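Local structure of retinol dehydratase (Spodoptera frugiperda, 1FMJ) at residues 96-99 against 100-103; 288-291 against 292-295; 321-324 against 325-329; 43-46 against 47-51; 54-57 against 58-61. The protein binds retinol and adenosine 3',5'-diphosphate, and probably converts retinol by dehydration, using a sulfotransferase-type fold. All coordinates share one frame; numbering follows the deposited sequence.

Contact 1. Residues 96-99 against 100-103; sequences KTYM and SLRY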
loop_
_atom_site.group_PDB
_atom_site.type_symbol
_atom_site.label_atom_id
_atom_site.label_comp_id
_atom_site.label_asym_id
_atom_site.label_seq_id
_atom_site.Cartn_x
_atom_site.Cartn_y
_atom_site.Cartn_z
ATOM N N LYS A 96 -5.915 19.455 5.753
ATOM C CA LYS A 96 -7.288 19.173 5.363
ATOM C C LYS A 96 -7.413 18.882 3.873
ATOM O O LYS A 96 -8.459 18.440 3.406
ATOM C CB LYS A 96 -8.207 20.328 5.769
ATOM C CG LYS A 96 -8.294 20.512 7.280
ATOM C CD LYS A 96 -9.256 21.621 7.662
ATOM C CE LYS A 96 -9.317 21.801 9.180
ATOM N NZ LYS A 96 -10.332 22.824 9.585
ATOM N N THR A 97 -6.348 19.131 3.121
ATOM C CA THR A 97 -6.390 18.844 1.693
ATOM C C THR A 97 -6.334 17.326 1.543
ATOM O O THR A 97 -5.816 16.629 2.420
ATOM C CB THR A 97 -5.195 19.478 0.942
ATOM O OG1 THR A 97 -5.343 20.901 0.922
ATOM C CG2 THR A 97 -5.138 18.983 -0.488
ATOM N N TYR A 98 -6.877 16.816 0.443
ATOM C CA TYR A 98 -6.884 15.379 0.194
ATOM C C TYR A 98 -5.483 14.759 0.230
ATOM O O TYR A 98 -4.551 15.244 -0.414
ATOM C CB TYR A 98 -7.553 15.081 -1.154
ATOM C CG TYR A 98 -9.041 15.385 -1.174
ATOM C CD1 TYR A 98 -9.570 16.336 -2.047
ATOM C CD2 TYR A 98 -9.915 14.731 -0.304
ATOM C CE1 TYR A 98 -10.941 16.635 -2.055
ATOM C CE2 TYR A 98 -11.289 15.019 -0.298
ATOM C CZ TYR A 98 -11.795 15.973 -1.175
ATOM O OH TYR A 98 -13.144 16.275 -1.153
ATOM N N MET A 99 -5.353 13.681 0.996
ATOM C CA MET A 99 -4.092 12.964 1.130
ATOM C C MET A 99 -3.561 12.642 -0.265
ATOM O O MET A 99 -2.363 12.726 -0.524
ATOM C CB MET A 99 -4.320 11.670 1.924
ATOM C CG MET A 99 -3.093 10.799 2.124
ATOM S SD MET A 99 -1.900 11.528 3.253
ATOM C CE MET A 99 -2.618 11.088 4.827
ATOM N N SER A 100 -4.469 12.292 -1.167
ATOM C CA SER A 100 -4.086 11.955 -2.529
ATOM C C SER A 100 -3.444 13.134 -3.260
ATOM O O SER A 100 -2.849 12.957 -4.315
ATOM C CB SER A 100 -5.300 11.448 -3.306
ATOM O OG SER A 100 -6.328 12.417 -3.334
ATOM N N LEU A 101 -3.569 14.336 -2.701
ATOM C CA LEU A 101 -2.961 15.520 -3.300
ATOM C C LEU A 101 -1.663 15.871 -2.569
ATOM O O LEU A 101 -0.816 16.585 -3.098
ATOM C CB LEU A 101 -3.926 16.717 -3.237
ATOM C CG LEU A 101 -4.912 16.955 -4.399
ATOM C CD1 LEU A 101 -5.560 15.655 -4.834
ATOM C CD2 LEU A 101 -5.977 17.959 -3.969
ATOM N N ARG A 102 -1.503 15.371 -1.350
ATOM C CA ARG A 102 -0.306 15.668 -0.581
ATOM C C ARG A 102 0.812 14.659 -0.854
ATOM O O ARG A 102 1.988 14.939 -0.616
ATOM C CB ARG A 102 -0.651 15.722 0.911
ATOM C CG ARG A 102 -1.408 16.998 1.315
ATOM C CD ARG A 102 -1.785 17.003 2.800
ATOM N NE ARG A 102 -2.924 16.131 3.060
ATOM C CZ ARG A 102 -3.127 15.470 4.193
ATOM N NH1 ARG A 102 -2.256 15.566 5.195
ATOM N NH2 ARG A 102 -4.210 14.713 4.325
ATOM N N TYR A 103 0.429 13.497 -1.372
ATOM C CA TYR A 103 1.370 12.431 -1.692
ATOM C C TYR A 103 1.198 11.955 -3.130
ATOM O O TYR A 103 0.094 11.961 -3.668
ATOM C CB TYR A 103 1.145 11.213 -0.785
ATOM C CG TYR A 103 1.767 11.298 0.589
ATOM C CD1 TYR A 103 1.174 12.033 1.609
ATOM C CD2 TYR A 103 2.940 10.608 0.873
ATOM C CE1 TYR A 103 1.733 12.075 2.880
ATOM C CE2 TYR A 103 3.511 10.643 2.140
ATOM C CZ TYR A 103 2.901 11.377 3.135
ATOM O OH TYR A 103 3.464 11.391 4.380
#
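T97 and Y98 lead into the short helix 99-102, which M99 begins, with Y98 at the N-cap and R102 folded back over the turn. Y98 O accepts from L101 N at 2.6 Å, the donor standing above the carbonyl plane. M99 O accepts twice. Y103 N meets it at 3.0 Å, nearly in line with the C=O bond, and R102 N lies above the carbonyl plane at 2.9 Å. The R102 chain bends at chi3 (-76°), which brings the guanidinium back to T97. There NE and NH2 both make weak bonds to T97 O, NE at 3.0 Å. M99 SD lies over one face of the guanidinium, toward its rim. The same sulfur approaches the Y103 ring obliquely, 3.5 Å from Y103 CD1, in a Met-aromatic contact. T97 CG2 packs on L101 CD2 at 3.7 Å. R102 NH1 forms a salt bridge with E81, and R102 a cation-pi contact with W84. With an alanine for R102, E81 would probably lose this charge partner and M99 SD the flat group it lies on. E81, W84 and Q80, whose O bonds to Y103 OH, all lie on helix 76-87. Strand 104-105, at one edge of the parallel sheet, follows directly.

Contact 2. Residues 288-291 against 292-295; sequences KNNG and AVNM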
loop_
_atom_site.group_PDB
_atom_site.type_symbol
_atom_site.label_atom_id
_atom_site.label_comp_id
_atom_site.label_asym_id
_atom_site.label_seq_id
_atom_site.Cartn_x
_atom_site.Cartn_y
_atom_site.Cartn_z
ATOM N N LYS A 288 -11.305 7.867 10.712
ATOM C CA LYS A 288 -12.234 7.191 9.818
ATOM C C LYS A 288 -13.221 8.116 9.111
ATOM O O LYS A 288 -13.515 7.919 7.939
ATOM C CB LYS A 288 -13.000 6.109 10.580
ATOM C CG LYS A 288 -13.947 5.295 9.706
ATOM C CD LYS A 288 -14.404 4.046 10.429
ATOM C CE LYS A 288 -15.260 3.164 9.540
ATOM N NZ LYS A 288 -15.516 1.846 10.199
ATOM N N ASN A 289 -13.738 9.114 9.818
ATOM C CA ASN A 289 -14.692 10.050 9.217
ATOM C C ASN A 289 -14.011 11.335 8.767
ATOM O O ASN A 289 -14.656 12.372 8.614
ATOM C CB ASN A 289 -15.818 10.373 10.207
ATOM C CG ASN A 289 -16.753 9.199 10.426
ATOM O OD1 ASN A 289 -17.567 8.864 9.563
ATOM N ND2 ASN A 289 -16.630 8.557 11.579
ATOM N N ASN A 290 -12.700 11.251 8.561
ATOM C CA ASN A 290 -11.909 12.380 8.106
ATOM C C ASN A 290 -11.870 12.270 6.585
ATOM O O ASN A 290 -11.075 11.512 6.026
ATOM C CB ASN A 290 -10.486 12.302 8.679
ATOM C CG ASN A 290 -9.681 13.567 8.438
ATOM O OD1 ASN A 290 -9.821 14.222 7.412
ATOM N ND2 ASN A 290 -8.816 13.901 9.382
ATOM N N GLY A 291 -12.745 13.027 5.929
ATOM C CA GLY A 291 -12.827 13.017 4.483
ATOM C C GLY A 291 -11.523 13.282 3.750
ATOM O O GLY A 291 -11.393 12.938 2.575
ATOM N N ALA A 292 -10.553 13.895 4.418
ATOM C CA ALA A 292 -9.283 14.175 3.757
ATOM C C ALA A 292 -8.462 12.902 3.556
ATOM O O ALA A 292 -7.549 12.869 2.727
ATOM C CB ALA A 292 -8.479 15.191 4.570
ATOM N N VAL A 293 -8.800 11.852 4.297
ATOM C CA VAL A 293 -8.056 10.601 4.206
ATOM C C VAL A 293 -8.882 9.332 4.017
ATOM O O VAL A 293 -8.330 8.287 3.685
ATOM C CB VAL A 293 -7.179 10.393 5.469
ATOM C CG1 VAL A 293 -6.272 11.592 5.681
ATOM C CG2 VAL A 293 -8.067 10.171 6.695
ATOM N N ASN A 294 -10.194 9.403 4.215
ATOM C CA ASN A 294 -11.005 8.201 4.091
ATOM C C ASN A 294 -11.438 7.815 2.681
ATOM O O ASN A 294 -12.158 6.834 2.506
ATOM C CB ASN A 294 -12.236 8.281 5.002
ATOM C CG ASN A 294 -13.185 9.395 4.619
ATOM O OD1 ASN A 294 -13.205 9.845 3.480
ATOM N ND2 ASN A 294 -13.998 9.827 5.572
ATOM N N MET A 295 -11.003 8.588 1.692
ATOM C CA MET A 295 -11.316 8.323 0.291
ATOM C C MET A 295 -12.807 8.252 -0.023
ATOM O O MET A 295 -13.198 7.719 -1.065
ATOM C CB MET A 295 -10.650 7.017 -0.148
ATOM C CG MET A 295 -9.129 7.012 -0.044
ATOM S SD MET A 295 -8.308 8.020 -1.312
ATOM C CE MET A 295 -7.760 6.770 -2.424
HETATM O O HOH W 1 -10.107 11.108 1.050
#
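N290 O is gripped by two backbone donors. V293 N reaches it at 2.9 Å from above the carbonyl plane. N294 N also lies at 2.9 Å, but only slightly tilted from that plane. These bonds span three and four residues, and they curl the chain tightly after the end of helix 284-288. The N290 side chain adds a third hold. Its CG stands anti to the backbone N (chi1 -170°), which carries the amide toward A292. A292 N donates to N290 OD1 at 3.1 Å, two residues on, forming an Asx turn. A292 CB lies beside the same oxygen. Nearer the backbone, V293 CG2 rests against N290 CB at 3.8 Å, the two side chains crossing at a slant.

The N294 side chain reaches back to the helix end. Its ND2 donates to K288 O at 3.1 Å with an N-H...O angle of 156°. The acceptor lies 6° out of the N294 amide plane, as suits an amide N-H. This bond ties the turn to the last residue of the helix. N294 OD1 lies 3.3 Å from G291 CA and accepts from E296 N just beyond the turn. Both ends of the amide are therefore engaged, which should fix its rotation. A water bridges the next step, donating to G291 O at 2.7 Å and accepting from M295 N at 2.8 Å. K288 NZ bonds to R312 O, and V293 packs on M99 and R102. The arrangement is an Asx turn within a compact helix-exit loop, and it delivers M295 to the retinol pocket.

Contact 3. Residues 321-324 against 325-329; sequences DYFD and EEMTK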
loop_
_atom_site.group_PDB
_atom_site.type_symbol
_atom_site.label_atom_id
_atom_site.label_comp_id
_atom_site.label_asym_id
_atom_site.label_seq_id
_atom_site.Cartn_x
_atom_site.Cartn_y
_atom_site.Cartn_z
ATOM N N ASP A 321 -11.058 -14.268 13.315
ATOM C CA ASP A 321 -12.473 -14.365 12.952
ATOM C C ASP A 321 -12.646 -14.782 11.503
ATOM O O ASP A 321 -13.768 -15.020 11.062
ATOM C CB ASP A 321 -13.193 -13.030 13.139
ATOM C CG ASP A 321 -13.240 -12.588 14.579
ATOM O OD1 ASP A 321 -13.634 -13.410 15.430
ATOM O OD2 ASP A 321 -12.893 -11.415 14.859
ATOM N N TYR A 322 -11.539 -14.879 10.769
ATOM C CA TYR A 322 -11.577 -15.239 9.354
ATOM C C TYR A 322 -10.878 -16.538 8.969
ATOM O O TYR A 322 -11.109 -17.067 7.887
ATOM C CB TYR A 322 -10.971 -14.117 8.507
ATOM C CG TYR A 322 -11.759 -12.835 8.472
ATOM C CD1 TYR A 322 -11.751 -11.957 9.549
ATOM C CD2 TYR A 322 -12.492 -12.484 7.338
ATOM C CE1 TYR A 322 -12.448 -10.753 9.499
ATOM C CE2 TYR A 322 -13.196 -11.292 7.278
ATOM C CZ TYR A 322 -13.170 -10.425 8.358
ATOM O OH TYR A 322 -13.859 -9.232 8.291
ATOM N N PHE A 323 -10.008 -17.039 9.838
ATOM C CA PHE A 323 -9.280 -18.274 9.565
ATOM C C PHE A 323 -9.842 -19.448 10.359
ATOM O O PHE A 323 -9.986 -19.365 11.584
ATOM C CB PHE A 323 -7.806 -18.117 9.937
ATOM C CG PHE A 323 -7.052 -17.152 9.076
ATOM C CD1 PHE A 323 -7.439 -15.820 8.991
ATOM C CD2 PHE A 323 -5.927 -17.571 8.371
ATOM C CE1 PHE A 323 -6.715 -14.914 8.217
ATOM C CE2 PHE A 323 -5.198 -16.678 7.595
ATOM C CZ PHE A 323 -5.593 -15.343 7.518
ATOM N N ASP A 324 -10.154 -20.543 9.677
ATOM C CA ASP A 324 -10.660 -21.708 10.379
ATOM C C ASP A 324 -9.464 -22.482 10.910
ATOM O O ASP A 324 -8.320 -22.048 10.745
ATOM C CB ASP A 324 -11.524 -22.581 9.456
ATOM C CG ASP A 324 -10.796 -23.037 8.209
ATOM O OD1 ASP A 324 -11.494 -23.436 7.259
ATOM O OD2 ASP A 324 -9.551 -23.015 8.171
ATOM N N GLU A 325 -9.715 -23.614 11.559
ATOM C CA GLU A 325 -8.624 -24.402 12.107
ATOM C C GLU A 325 -7.534 -24.679 11.067
ATOM O O GLU A 325 -6.359 -24.388 11.302
ATOM C CB GLU A 325 -9.155 -25.717 12.707
ATOM C CG GLU A 325 -10.614 -26.086 12.379
ATOM C CD GLU A 325 -11.662 -25.087 12.903
ATOM O OE1 GLU A 325 -11.631 -24.702 14.101
ATOM O OE2 GLU A 325 -12.538 -24.703 12.109
ATOM N N GLU A 326 -7.926 -25.222 9.917
ATOM C CA GLU A 326 -6.984 -25.533 8.844
ATOM C C GLU A 326 -6.183 -24.318 8.382
ATOM O O GLU A 326 -4.955 -24.358 8.330
ATOM C CB GLU A 326 -7.721 -26.115 7.639
ATOM C CG GLU A 326 -6.850 -26.215 6.395
ATOM C CD GLU A 326 -7.658 -26.428 5.125
ATOM O OE1 GLU A 326 -8.295 -27.501 4.996
ATOM O OE2 GLU A 326 -7.656 -25.517 4.260
ATOM N N MET A 327 -6.883 -23.247 8.024
ATOM C CA MET A 327 -6.234 -22.023 7.570
ATOM C C MET A 327 -5.246 -21.521 8.612
ATOM O O MET A 327 -4.136 -21.107 8.277
ATOM C CB MET A 327 -7.280 -20.941 7.294
ATOM C CG MET A 327 -8.064 -21.164 6.025
ATOM S SD MET A 327 -9.568 -20.169 5.956
ATOM C CE MET A 327 -8.942 -18.572 5.486
ATOM N N THR A 328 -5.659 -21.555 9.873
ATOM C CA THR A 328 -4.806 -21.110 10.963
ATOM C C THR A 328 -3.500 -21.901 10.954
ATOM O O THR A 328 -2.418 -21.321 11.013
ATOM C CB THR A 328 -5.518 -21.279 12.324
ATOM O OG1 THR A 328 -6.657 -20.404 12.378
ATOM C CG2 THR A 328 -4.573 -20.947 13.472
ATOM N N LYS A 329 -3.609 -23.223 10.868
ATOM C CA LYS A 329 -2.432 -24.085 10.834
ATOM C C LYS A 329 -1.595 -23.782 9.598
ATOM O O LYS A 329 -0.370 -23.660 9.671
ATOM C CB LYS A 329 -2.847 -25.562 10.812
ATOM C CG LYS A 329 -3.562 -26.034 12.071
ATOM C CD LYS A 329 -2.656 -25.981 13.286
ATOM C CE LYS A 329 -3.355 -26.552 14.513
ATOM N NZ LYS A 329 -2.434 -26.633 15.686
#
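D324 CG sits between its own backbone N and carbonyl carbon (chi1 57°), M327 CG is turned to the side of its backbone N (chi1 -74°), and the two side chains cross at about a right angle. The motif is an N-cap on helix 325-338. D324 OD2 accepts from M327 N at 2.7 Å, and the bond is nearly straight at 169°. M327 CB and CG both flank this oxygen, CG at 3.2 Å. D324 O is gripped twice by T328: the backbone N at 2.8 Å nearly in line with the C=O, and OG1 at 2.9 Å from above the carbonyl plane. A leucine in place of D324 would probably leave M327 N, in the first turn, without its capping acceptor. The carboxylate also lies at the positive end of the helix, which is likely to stabilise its charge. E326 nearby has its own partner in K211. F323, just ahead of the cap, meets W214 and W319 edge to face and also touches F210. The Y322 hydroxyl bonds to H196 of helix 187-200. M327 CB lies 3.8 Å from F323 CD2, and M327 CE stands 4.2 Å above the F323 ring plane, offset toward the rim.

Contact 4. Residues 43-46 against 47-51; sequences YMVY and RPYLK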
loop_
_atom_site.group_PDB
_atom_site.type_symbol
_atom_site.label_atom_id
_atom_site.label_comp_id
_atom_site.label_asym_id
_atom_site.label_seq_id
_atom_site.Cartn_x
_atom_site.Cartn_y
_atom_site.Cartn_z
ATOM N N TYR A 43 7.802 -10.868 -8.161
ATOM C CA TYR A 43 6.847 -9.960 -7.536
ATOM C C TYR A 43 5.660 -9.779 -8.468
ATOM O O TYR A 43 5.820 -9.485 -9.658
ATOM C CB TYR A 43 7.486 -8.592 -7.248
ATOM C CG TYR A 43 8.390 -8.558 -6.026
ATOM C CD1 TYR A 43 9.759 -8.334 -6.154
ATOM C CD2 TYR A 43 7.866 -8.714 -4.739
ATOM C CE1 TYR A 43 10.595 -8.259 -5.027
ATOM C CE2 TYR A 43 8.691 -8.643 -3.607
ATOM C CZ TYR A 43 10.051 -8.415 -3.763
ATOM O OH TYR A 43 10.871 -8.352 -2.666
ATOM N N MET A 44 4.464 -9.978 -7.924
ATOM C CA MET A 44 3.247 -9.828 -8.695
ATOM C C MET A 44 2.987 -8.355 -9.024
ATOM O O MET A 44 2.688 -7.558 -8.134
ATOM C CB MET A 44 2.068 -10.400 -7.906
ATOM C CG MET A 44 2.017 -11.916 -7.853
ATOM S SD MET A 44 1.686 -12.634 -9.469
ATOM C CE MET A 44 -0.118 -12.694 -9.464
ATOM N N VAL A 45 3.106 -7.985 -10.297
ATOM C CA VAL A 45 2.840 -6.604 -10.675
ATOM C C VAL A 45 1.833 -6.543 -11.805
ATOM O O VAL A 45 1.840 -7.382 -12.713
ATOM C CB VAL A 45 4.141 -5.832 -11.092
ATOM C CG1 VAL A 45 5.150 -5.850 -9.948
ATOM C CG2 VAL A 45 4.749 -6.436 -12.339
ATOM N N TYR A 46 0.938 -5.562 -11.731
ATOM C CA TYR A 46 -0.059 -5.383 -12.774
ATOM C C TYR A 46 0.722 -5.102 -14.054
ATOM O O TYR A 46 1.649 -4.293 -14.052
ATOM C CB TYR A 46 -0.984 -4.212 -12.423
ATOM C CG TYR A 46 -2.094 -4.590 -11.461
ATOM C CD1 TYR A 46 -2.161 -4.036 -10.184
ATOM C CD2 TYR A 46 -3.081 -5.494 -11.836
ATOM C CE1 TYR A 46 -3.189 -4.375 -9.305
ATOM C CE2 TYR A 46 -4.113 -5.838 -10.972
ATOM C CZ TYR A 46 -4.162 -5.275 -9.709
ATOM O OH TYR A 46 -5.191 -5.607 -8.868
ATOM N N ARG A 47 0.344 -5.773 -15.141
ATOM C CA ARG A 47 1.035 -5.631 -16.419
ATOM C C ARG A 47 1.438 -4.202 -16.801
ATOM O O ARG A 47 2.569 -3.969 -17.210
ATOM C CB ARG A 47 0.201 -6.261 -17.539
ATOM C CG ARG A 47 1.007 -6.561 -18.788
ATOM C CD ARG A 47 0.146 -7.173 -19.888
ATOM N NE ARG A 47 0.974 -7.711 -20.964
ATOM C CZ ARG A 47 1.740 -8.793 -20.847
ATOM N NH1 ARG A 47 1.782 -9.459 -19.703
ATOM N NH2 ARG A 47 2.470 -9.206 -21.877
ATOM N N PRO A 48 0.518 -3.230 -16.682
ATOM C CA PRO A 48 0.840 -1.841 -17.025
ATOM C C PRO A 48 2.077 -1.297 -16.306
ATOM O O PRO A 48 2.584 -0.223 -16.641
ATOM C CB PRO A 48 -0.426 -1.090 -16.623
ATOM C CG PRO A 48 -1.485 -2.068 -16.924
ATOM C CD PRO A 48 -0.914 -3.355 -16.358
ATOM N N TYR A 49 2.562 -2.030 -15.311
ATOM C CA TYR A 49 3.731 -1.576 -14.574
ATOM C C TYR A 49 4.978 -1.565 -15.448
ATOM O O TYR A 49 5.801 -0.649 -15.364
ATOM C CB TYR A 49 3.992 -2.468 -13.360
ATOM C CG TYR A 49 5.135 -1.961 -12.524
ATOM C CD1 TYR A 49 4.979 -0.842 -11.707
ATOM C CD2 TYR A 49 6.401 -2.540 -12.607
ATOM C CE1 TYR A 49 6.050 -0.306 -11.000
ATOM C CE2 TYR A 49 7.492 -2.007 -11.895
ATOM C CZ TYR A 49 7.306 -0.890 -11.100
ATOM O OH TYR A 49 8.377 -0.328 -10.431
ATOM N N LEU A 50 5.100 -2.579 -16.297
ATOM C CA LEU A 50 6.259 -2.736 -17.167
ATOM C C LEU A 50 6.623 -1.543 -18.047
ATOM O O LEU A 50 7.773 -1.412 -18.458
ATOM C CB LEU A 50 6.081 -3.985 -18.038
ATOM C CG LEU A 50 5.959 -5.333 -17.316
ATOM C CD1 LEU A 50 5.578 -6.420 -18.312
ATOM C CD2 LEU A 50 7.267 -5.682 -16.630
ATOM N N LYS A 51 5.665 -0.674 -18.356
ATOM C CA LYS A 51 5.975 0.484 -19.191
ATOM C C LYS A 51 6.750 1.563 -18.420
ATOM O O LYS A 51 7.343 2.458 -19.017
ATOM C CB LYS A 51 4.684 1.076 -19.777
ATOM C CG LYS A 51 3.695 1.573 -18.733
ATOM C CD LYS A 51 2.344 1.964 -19.328
ATOM C CE LYS A 51 1.411 2.484 -18.232
ATOM N NZ LYS A 51 0.037 2.793 -18.716
#
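V45 and Y49 meet where strand 43-46 runs into the 3-10 turn 47-49, and their side chains cross at a slant. The strand is an outermost one of a small antiparallel sheet with strands 35-38 and 13-14. V45 CB and Y49 CB are 4.1 Å apart, and each CB is directed at the opposing segment. The Y49 ring then leads off elsewhere. Its CG lies anti to the backbone N (chi1 -176°), which swings the ring away from the strand and onto L165. V45 CG2 approaches that ring obliquely, and Y46 O lies obliquely to it as well.

Y46 is turned differently. Its ring leaves the turn and stacks on Y35 of the neighbouring strand, while its CB stays behind to touch P48. Y46 O points into the turn and accepts from Y49 N at 2.7 Å, although the exact place of that nitrogen is less certain. P48 N lies close to the same oxygen but, being a proline nitrogen, it cannot donate. Within the turn L50 N bonds to R47 O at 3.0 Å.

R47 points out of this packing. Its chain is extended from CG to NE, and the guanidinium reaches E15 in a salt bridge. V45 and R47 make backbone bonds to V36 of strand 35-38 and to T34 just before it, and P48 touches T33. P48 CD lies 4.0 Å from Y46 CB and 3.3 Å from Y46 C.

Contact 5. Residues 54-57 against 58-61; sequences ANIY and NMPL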
loop_
_atom_site.group_PDB
_atom_site.type_symbol
_atom_site.label_atom_id
_atom_site.label_comp_id
_atom_site.label_asym_id
_atom_site.label_seq_id
_atom_site.Cartn_x
_atom_site.Cartn_y
_atom_site.Cartn_z
ATOM N N ALA A 54 11.578 0.530 -15.627
ATOM C CA ALA A 54 12.952 1.017 -15.770
ATOM C C ALA A 54 13.084 2.463 -15.281
ATOM O O ALA A 54 14.044 2.810 -14.586
ATOM C CB ALA A 54 13.380 0.916 -17.215
ATOM N N ASN A 55 12.116 3.300 -15.646
ATOM C CA ASN A 55 12.119 4.699 -15.232
ATOM C C ASN A 55 12.092 4.816 -13.714
ATOM O O ASN A 55 12.790 5.647 -13.132
ATOM C CB ASN A 55 10.905 5.428 -15.806
ATOM C CG ASN A 55 11.077 5.787 -17.264
ATOM O OD1 ASN A 55 10.166 6.317 -17.886
ATOM N ND2 ASN A 55 12.247 5.500 -17.815
ATOM N N ILE A 56 11.283 3.978 -13.074
ATOM C CA ILE A 56 11.183 4.004 -11.622
ATOM C C ILE A 56 12.469 3.482 -10.989
ATOM O O ILE A 56 12.852 3.898 -9.904
ATOM C CB ILE A 56 9.969 3.180 -11.142
ATOM C CG1 ILE A 56 8.679 3.936 -11.479
ATOM C CG2 ILE A 56 10.056 2.930 -9.646
ATOM C CD1 ILE A 56 7.412 3.097 -11.371
ATOM N N TYR A 57 13.144 2.578 -11.687
ATOM C CA TYR A 57 14.390 2.010 -11.196
ATOM C C TYR A 57 15.469 3.089 -11.265
ATOM O O TYR A 57 16.425 3.088 -10.490
ATOM C CB TYR A 57 14.788 0.821 -12.072
ATOM C CG TYR A 57 15.863 -0.061 -11.482
ATOM C CD1 TYR A 57 15.629 -0.796 -10.318
ATOM C CD2 TYR A 57 17.118 -0.161 -12.087
ATOM C CE1 TYR A 57 16.620 -1.609 -9.769
ATOM C CE2 TYR A 57 18.115 -0.969 -11.546
ATOM C CZ TYR A 57 17.859 -1.691 -10.389
ATOM O OH TYR A 57 18.843 -2.488 -9.853
ATOM N N ASN A 58 15.296 4.022 -12.192
ATOM C CA ASN A 58 16.262 5.094 -12.377
ATOM C C ASN A 58 15.738 6.471 -11.985
ATOM O O ASN A 58 16.370 7.473 -12.291
ATOM C CB ASN A 58 16.706 5.124 -13.842
ATOM C CG ASN A 58 17.540 3.918 -14.219
ATOM O OD1 ASN A 58 18.730 3.849 -13.893
ATOM N ND2 ASN A 58 16.916 2.947 -14.888
ATOM N N MET A 59 14.594 6.530 -11.308
ATOM C CA MET A 59 14.033 7.823 -10.935
ATOM C C MET A 59 14.982 8.743 -10.168
ATOM O O MET A 59 15.586 8.361 -9.165
ATOM C CB MET A 59 12.724 7.647 -10.149
ATOM C CG MET A 59 12.821 6.821 -8.871
ATOM S SD MET A 59 11.217 6.714 -7.983
ATOM C CE MET A 59 11.745 6.051 -6.400
ATOM N N PRO A 60 15.153 9.974 -10.658
ATOM C CA PRO A 60 16.044 10.898 -9.955
ATOM C C PRO A 60 15.459 11.200 -8.580
ATOM O O PRO A 60 14.256 11.460 -8.452
ATOM C CB PRO A 60 16.055 12.124 -10.862
ATOM C CG PRO A 60 15.868 11.521 -12.217
ATOM C CD PRO A 60 14.773 10.510 -11.972
ATOM N N LEU A 61 16.303 11.152 -7.556
ATOM C CA LEU A 61 15.855 11.415 -6.197
ATOM C C LEU A 61 16.471 12.681 -5.614
ATOM O O LEU A 61 17.538 13.125 -6.045
ATOM C CB LEU A 61 16.165 10.210 -5.305
ATOM C CG LEU A 61 15.470 8.917 -5.764
ATOM C CD1 LEU A 61 15.842 7.787 -4.832
ATOM C CD2 LEU A 61 13.953 9.108 -5.781
#
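A54 O is taken up by two donors of one residue, N58. The side-chain ND2 lies 2.9 Å away and the backbone N of N58 3.0 Å away, and they reach A54 O from opposite faces of its plane. ND2 stands above that plane and is itself tilted, since A54 O lies 21° out of the N58 amide plane. N58 CG sits beside its own backbone N (chi1 -69°), which lets the amide fold back along the last turn of helix 53-57. N58 is the first residue past the helix, and its ND2 supplies a second donor to A54 O, one of the last helical carbonyls. N58 N also makes a weak bond to N55 O at 3.1 Å. One residue on, M59 N makes a long, weak bond to I56 O at 3.5 Å.

Around these bonds lie side-chain contacts. M59 CG lies 3.1 Å from I56 O, close for a carbon, and M59 SD makes an apolar contact with I56 CG2 at 4.3 Å. From CG onward the M59 chain is extended. The Y57 ring stands nearly perpendicular to the N58 amide, their planes 87° apart, with Y57 CD2 4.2 Å from N58 ND2.

Farther out, these side chains are placed by their neighbours. The Y57 ring meets F9 edge to face and touches P10, in the N-terminal part of the chain. I56 rests on Y49 and on S147 of helix 146-152. M59 packs on L150 of that helix and on F67 of strand 66-70. The helix end thus lies beside helix 146-152, and the chain leaving it runs toward the central strand 66-70 of the parallel sheet.

In the fold
From the N terminus, contact 4 comes first and turns the chain off strand 43-46. Contact 5 closes the following helix 53-57 and leads toward strand 66-70. These two touch: Y49 OH packs on I56 CD1 at 3.7 Å. Contact 1 starts the short helix 99-102 ahead of strand 104-105. Contact 2 comes far later, after helix 284-288, yet it touches contact 1, with a probable hydrogen bond from M99 N to A292 O at 2.9 Å. Contact 3 starts helix 325-338, its centre about 38 Å from that of contact 1. All five are in series along the chain; none nests or crosses.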